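Local coordinates for DNA-3-methyladenine glycosidase (Bacillus halodurans, PDB 2H56), which belongs to the HhH-GPD superfamily of base excision DNA repair proteins and is a largely helical, single-chain DNA glycosidase, at residues E109-L123 with V136-Q148. Sequence-based numbering, arbitrary orientation.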
loop_
_atom_site.group_PDB
_atom_site.type_symbol
_atom_site.label_atom_id
_atom_site.label_comp_id
_atom_site.label_asym_id
_atom_site.label_seq_id
_atom_site.Cartn_x
_atom_site.Cartn_y
_atom_site.Cartn_z
ATOM N N GLU A 109 -21.613 -1.992 1.702
ATOM C CA GLU A 109 -21.834 -0.732 1.028
ATOM C C GLU A 109 -20.560 -0.296 0.259
ATOM O O GLU A 109 -20.643 0.137 -0.900
ATOM C CB GLU A 109 -22.280 0.334 2.024
ATOM C CG GLU A 109 -22.419 1.771 1.425
ATOM C CD GLU A 109 -22.958 2.865 2.420
ATOM O OE1 GLU A 109 -23.201 2.548 3.616
ATOM O OE2 GLU A 109 -23.138 4.039 1.982
ATOM N N TYR A 110 -19.383 -0.427 0.869
ATOM C CA TYR A 110 -18.178 -0.032 0.170
ATOM C C TYR A 110 -17.941 -0.886 -1.071
ATOM O O TYR A 110 -17.607 -0.372 -2.122
ATOM C CB TYR A 110 -16.936 -0.099 1.070
ATOM C CG TYR A 110 -17.048 0.627 2.393
ATOM C CD1 TYR A 110 -17.873 1.747 2.552
ATOM C CD2 TYR A 110 -16.310 0.182 3.498
ATOM C CE1 TYR A 110 -17.956 2.405 3.781
ATOM C CE2 TYR A 110 -16.388 0.836 4.733
ATOM C CZ TYR A 110 -17.210 1.928 4.871
ATOM O OH TYR A 110 -17.269 2.524 6.100
ATOM N N ILE A 111 -18.110 -2.188 -0.947
ATOM C CA ILE A 111 -17.901 -3.093 -2.079
ATOM C C ILE A 111 -18.877 -2.769 -3.229
ATOM O O ILE A 111 -18.488 -2.659 -4.406
ATOM C CB ILE A 111 -18.042 -4.583 -1.641
ATOM C CG1 ILE A 111 -16.835 -4.963 -0.770
ATOM C CG2 ILE A 111 -18.144 -5.530 -2.869
ATOM C CD1 ILE A 111 -17.074 -6.101 0.217
ATOM N N ARG A 112 -20.137 -2.587 -2.885
ATOM C CA ARG A 112 -21.111 -2.158 -3.879
ATOM C C ARG A 112 -20.689 -0.863 -4.558
ATOM O O ARG A 112 -20.848 -0.729 -5.777
ATOM C CB ARG A 112 -22.489 -1.929 -3.259
ATOM C CG ARG A 112 -23.178 -3.137 -2.770
ATOM C CD ARG A 112 -23.250 -4.260 -3.783
ATOM N NE ARG A 112 -23.933 -5.395 -3.180
ATOM C CZ ARG A 112 -24.041 -6.603 -3.721
ATOM N NH1 ARG A 112 -23.502 -6.865 -4.918
ATOM N NH2 ARG A 112 -24.696 -7.559 -3.049
ATOM N N HIS A 113 -20.155 0.075 -3.790
ATOM C CA HIS A 113 -19.780 1.337 -4.366
ATOM C C HIS A 113 -18.592 1.127 -5.311
ATOM O O HIS A 113 -18.512 1.784 -6.347
ATOM C CB HIS A 113 -19.491 2.368 -3.271
ATOM C CG HIS A 113 -19.707 3.784 -3.695
ATOM N ND1 HIS A 113 -18.739 4.761 -3.551
ATOM C CD2 HIS A 113 -20.779 4.395 -4.253
ATOM C CE1 HIS A 113 -19.204 5.915 -4.002
ATOM N NE2 HIS A 113 -20.435 5.716 -4.449
ATOM N N VAL A 114 -17.693 0.195 -4.995
ATOM C CA VAL A 114 -16.583 -0.113 -5.903
ATOM C C VAL A 114 -17.135 -0.670 -7.215
ATOM O O VAL A 114 -16.719 -0.274 -8.312
ATOM C CB VAL A 114 -15.629 -1.138 -5.292
ATOM C CG1 VAL A 114 -14.649 -1.706 -6.350
ATOM C CG2 VAL A 114 -14.894 -0.527 -4.101
ATOM N N CYS A 115 -18.095 -1.575 -7.111
ATOM C CA CYS A 115 -18.725 -2.129 -8.303
ATOM C C CYS A 115 -19.339 -1.089 -9.164
ATOM O O CYS A 115 -19.089 -1.059 -10.348
ATOM C CB CYS A 115 -19.815 -3.089 -7.920
ATOM S SG CYS A 115 -19.140 -4.574 -7.187
ATOM N N GLU A 116 -20.159 -0.248 -8.557
ATOM C CA GLU A 116 -20.785 0.860 -9.260
ATOM C C GLU A 116 -19.733 1.677 -10.031
ATOM O O GLU A 116 -19.921 1.982 -11.209
ATOM C CB GLU A 116 -21.577 1.743 -8.273
ATOM C CG GLU A 116 -22.250 2.983 -8.895
ATOM C CD GLU A 116 -22.805 3.995 -7.857
ATOM O OE1 GLU A 116 -23.476 3.579 -6.882
ATOM O OE2 GLU A 116 -22.569 5.216 -8.047
ATOM N N HIS A 117 -18.632 2.015 -9.370
ATOM C CA HIS A 117 -17.631 2.862 -9.981
ATOM C C HIS A 117 -16.851 2.152 -11.111
ATOM O O HIS A 117 -16.462 2.787 -12.079
ATOM C CB HIS A 117 -16.631 3.359 -8.924
ATOM C CG HIS A 117 -17.032 4.617 -8.224
ATOM N ND1 HIS A 117 -16.299 5.774 -8.316
ATOM C CD2 HIS A 117 -18.053 4.888 -7.378
ATOM C CE1 HIS A 117 -16.857 6.705 -7.563
ATOM N NE2 HIS A 117 -17.926 6.193 -6.986
ATOM N N VAL A 118 -16.586 0.856 -10.967
ATOM C CA VAL A 118 -15.917 0.118 -12.031
ATOM C C VAL A 118 -16.854 -0.037 -13.247
ATOM O O VAL A 118 -16.441 0.215 -14.377
ATOM C CB VAL A 118 -15.341 -1.266 -11.537
ATOM C CG1 VAL A 118 -14.825 -2.122 -12.722
ATOM C CG2 VAL A 118 -14.237 -1.041 -10.514
ATOM N N GLU A 119 -18.100 -0.416 -13.028
ATOM C CA GLU A 119 -19.005 -0.710 -14.148
ATOM C C GLU A 119 -19.621 0.491 -14.861
ATOM O O GLU A 119 -20.097 0.355 -15.968
ATOM C CB GLU A 119 -20.127 -1.623 -13.673
ATOM C CG GLU A 119 -19.679 -3.048 -13.369
ATOM C CD GLU A 119 -20.849 -3.932 -13.002
ATOM O OE1 GLU A 119 -21.481 -3.634 -11.965
ATOM O OE2 GLU A 119 -21.143 -4.904 -13.747
ATOM N N SER A 120 -19.644 1.642 -14.207
ATOM C CA SER A 120 -20.103 2.892 -14.770
ATOM C C SER A 120 -18.964 3.525 -15.573
ATOM O O SER A 120 -19.159 4.486 -16.339
ATOM C CB SER A 120 -20.434 3.845 -13.626
ATOM O OG SER A 120 -19.219 4.278 -12.985
ATOM N N GLY A 121 -17.756 3.036 -15.346
ATOM C CA GLY A 121 -16.603 3.521 -16.074
ATOM C C GLY A 121 -15.906 4.682 -15.403
ATOM O O GLY A 121 -14.920 5.185 -15.932
ATOM N N ARG A 122 -16.418 5.121 -14.249
ATOM C CA ARG A 122 -15.823 6.248 -13.503
ATOM C C ARG A 122 -14.377 5.886 -13.268
ATOM O O ARG A 122 -13.476 6.667 -13.575
ATOM C CB ARG A 122 -16.537 6.520 -12.165
ATOM C CG ARG A 122 -17.507 7.678 -12.200
ATOM C CD ARG A 122 -18.263 7.819 -10.904
ATOM N NE ARG A 122 -19.347 6.843 -10.839
ATOM C CZ ARG A 122 -20.653 7.109 -10.972
ATOM N NH1 ARG A 122 -21.094 8.349 -11.161
ATOM N NH2 ARG A 122 -21.545 6.115 -10.901
ATOM N N LEU A 123 -14.167 4.674 -12.789
ATOM C CA LEU A 123 -12.858 4.203 -12.415
ATOM C C LEU A 123 -12.314 3.196 -13.434
ATOM O O LEU A 123 -12.567 2.011 -13.313
ATOM C CB LEU A 123 -12.967 3.576 -11.038
ATOM C CG LEU A 123 -11.684 3.139 -10.385
ATOM C CD1 LEU A 123 -10.756 4.357 -10.137
ATOM C CD2 LEU A 123 -12.085 2.398 -9.111
ATOM N N VAL A 136 -5.209 9.808 -9.615
ATOM C CA VAL A 136 -5.532 8.481 -9.173
ATOM C C VAL A 136 -6.159 8.530 -7.766
ATOM O O VAL A 136 -7.273 7.992 -7.538
ATOM C CB VAL A 136 -4.295 7.584 -9.145
ATOM C CG1 VAL A 136 -4.666 6.228 -8.535
ATOM C CG2 VAL A 136 -3.685 7.423 -10.574
ATOM N N ILE A 137 -5.470 9.195 -6.837
ATOM C CA ILE A 137 -5.973 9.304 -5.463
ATOM C C ILE A 137 -7.400 9.906 -5.445
ATOM O O ILE A 137 -8.268 9.422 -4.719
ATOM C CB ILE A 137 -4.983 10.082 -4.528
ATOM C CG1 ILE A 137 -3.683 9.290 -4.313
ATOM C CG2 ILE A 137 -5.600 10.293 -3.209
ATOM N N GLU A 138 -7.658 10.919 -6.275
ATOM C CA GLU A 138 -9.025 11.462 -6.392
ATOM C C GLU A 138 -10.018 10.419 -6.847
ATOM O O GLU A 138 -11.043 10.235 -6.215
ATOM C CB GLU A 138 -9.094 12.629 -7.367
ATOM C CG GLU A 138 -8.622 13.947 -6.763
ATOM C CD GLU A 138 -8.038 14.911 -7.795
ATOM O OE1 GLU A 138 -7.953 14.541 -8.993
ATOM O OE2 GLU A 138 -7.663 16.046 -7.408
ATOM N N LYS A 139 -9.722 9.742 -7.951
ATOM C CA LYS A 139 -10.663 8.769 -8.507
ATOM C C LYS A 139 -10.925 7.681 -7.482
ATOM O O LYS A 139 -12.060 7.335 -7.259
ATOM C CB LYS A 139 -10.169 8.174 -9.823
ATOM C CG LYS A 139 -9.915 9.195 -10.938
ATOM C CD LYS A 139 -11.204 9.694 -11.550
ATOM C CE LYS A 139 -10.972 10.471 -12.855
ATOM N NZ LYS A 139 -12.037 10.170 -13.883
ATOM N N LEU A 140 -9.895 7.185 -6.810
ATOM C CA LEU A 140 -10.085 6.149 -5.795
ATOM C C LEU A 140 -10.844 6.599 -4.495
ATOM O O LEU A 140 -11.690 5.857 -3.978
ATOM C CB LEU A 140 -8.726 5.564 -5.415
ATOM C CG LEU A 140 -7.945 4.783 -6.484
ATOM C CD1 LEU A 140 -6.479 4.480 -6.011
ATOM C CD2 LEU A 140 -8.671 3.503 -6.843
ATOM N N THR A 141 -10.542 7.775 -3.946
ATOM C CA THR A 141 -11.128 8.182 -2.656
ATOM C C THR A 141 -12.583 8.647 -2.761
ATOM O O THR A 141 -13.323 8.688 -1.754
ATOM C CB THR A 141 -10.292 9.253 -1.981
ATOM O OG1 THR A 141 -10.018 10.290 -2.921
ATOM C CG2 THR A 141 -8.972 8.674 -1.491
ATOM N N ALA A 142 -12.995 8.958 -3.989
ATOM C CA ALA A 142 -14.421 9.107 -4.364
ATOM C C ALA A 142 -15.303 7.913 -3.953
ATOM O O ALA A 142 -16.515 8.078 -3.793
ATOM C CB ALA A 142 -14.558 9.345 -5.892
ATOM N N ILE A 143 -14.702 6.728 -3.802
ATOM C CA ILE A 143 -15.423 5.545 -3.403
ATOM C C ILE A 143 -15.561 5.523 -1.886
ATOM O O ILE A 143 -14.573 5.653 -1.175
ATOM C CB ILE A 143 -14.695 4.280 -3.869
ATOM C CG1 ILE A 143 -14.516 4.288 -5.387
ATOM C CG2 ILE A 143 -15.443 2.995 -3.446
ATOM C CD1 ILE A 143 -13.324 3.458 -5.809
ATOM N N LYS A 144 -16.792 5.399 -1.391
ATOM C CA LYS A 144 -17.044 5.202 0.034
ATOM C C LYS A 144 -16.192 4.071 0.558
ATOM O O LYS A 144 -16.017 3.055 -0.110
ATOM C CB LYS A 144 -18.501 4.844 0.289
ATOM C CG LYS A 144 -19.499 6.032 0.413
ATOM C CD LYS A 144 -20.962 5.503 0.500
ATOM C CE LYS A 144 -21.517 5.137 -0.894
ATOM N NZ LYS A 144 -22.420 3.929 -0.965
ATOM N N GLY A 145 -15.649 4.250 1.753
ATOM C CA GLY A 145 -14.781 3.267 2.364
ATOM C C GLY A 145 -13.322 3.422 2.014
ATOM O O GLY A 145 -12.484 2.994 2.795
ATOM N N ILE A 146 -13.005 3.999 0.843
ATOM C CA ILE A 146 -11.609 4.234 0.434
ATOM C C ILE A 146 -11.122 5.613 0.837
ATOM O O ILE A 146 -11.537 6.609 0.278
ATOM C CB ILE A 146 -11.413 4.140 -1.082
ATOM C CG1 ILE A 146 -12.071 2.887 -1.644
ATOM C CG2 ILE A 146 -9.906 4.166 -1.409
ATOM C CD1 ILE A 146 -11.452 1.661 -1.200
ATOM N N GLY A 147 -10.225 5.663 1.811
ATOM C CA GLY A 147 -9.566 6.901 2.211
ATOM C C GLY A 147 -8.221 7.078 1.523
ATOM O O GLY A 147 -7.713 6.184 0.799
ATOM N N GLN A 148 -7.646 8.253 1.742
ATOM C CA GLN A 148 -6.317 8.602 1.263
ATOM C C GLN A 148 -5.314 7.454 1.458
ATOM O O GLN A 148 -4.730 6.975 0.503
ATOM C CB GLN A 148 -5.855 9.879 1.982
ATOM C CG GLN A 148 -4.443 10.362 1.660
ATOM C CD GLN A 148 -4.393 11.314 0.500
ATOM O OE1 GLN A 148 -5.400 11.905 0.127
ATOM N NE2 GLN A 148 -3.209 11.489 -0.066
#
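Ile143 packs tightly against 109-123 through both branches of its side chain. CG2, anti to the backbone N, packs on Val114 CG2 at 3.6 Å; CG1 lies over a face of the His117 ring, 3.8 Å from its centroid, and CD1 reaches Leu123 CD2. Next to it the His113 ring is sandwiched, with His117 CD2 over one face and Lys144 CE over the other. Its ND1 accepts a hydrogen bond from Lys144 N (3.0 Å, 154° at the hydrogen), the donor tilted 28° out of the ring plane. Gly145, in the type II turn from Ile143 to Ile146, sets its CA 3.3 Å from the Tyr110 ring centroid, almost on the ring normal. This Ile-Lys-Gly-Ile-Gly hairpin matches the helix-hairpin-helix motif of the superfamily. The solvent side is looser: Lys144, bent at chi3 (-80°), turns its NZ to the anti lone pair of OE2 of the exposed Glu109 in a salt bridge of 3.0 Å, and Lys139 lies alongside Leu123. Helix 51-61 packs against Tyr110, Val114 and Ile146, while helix 148-157, which begins just beyond the hairpin, meets Leu140, and helix 125-128 touches Leu123.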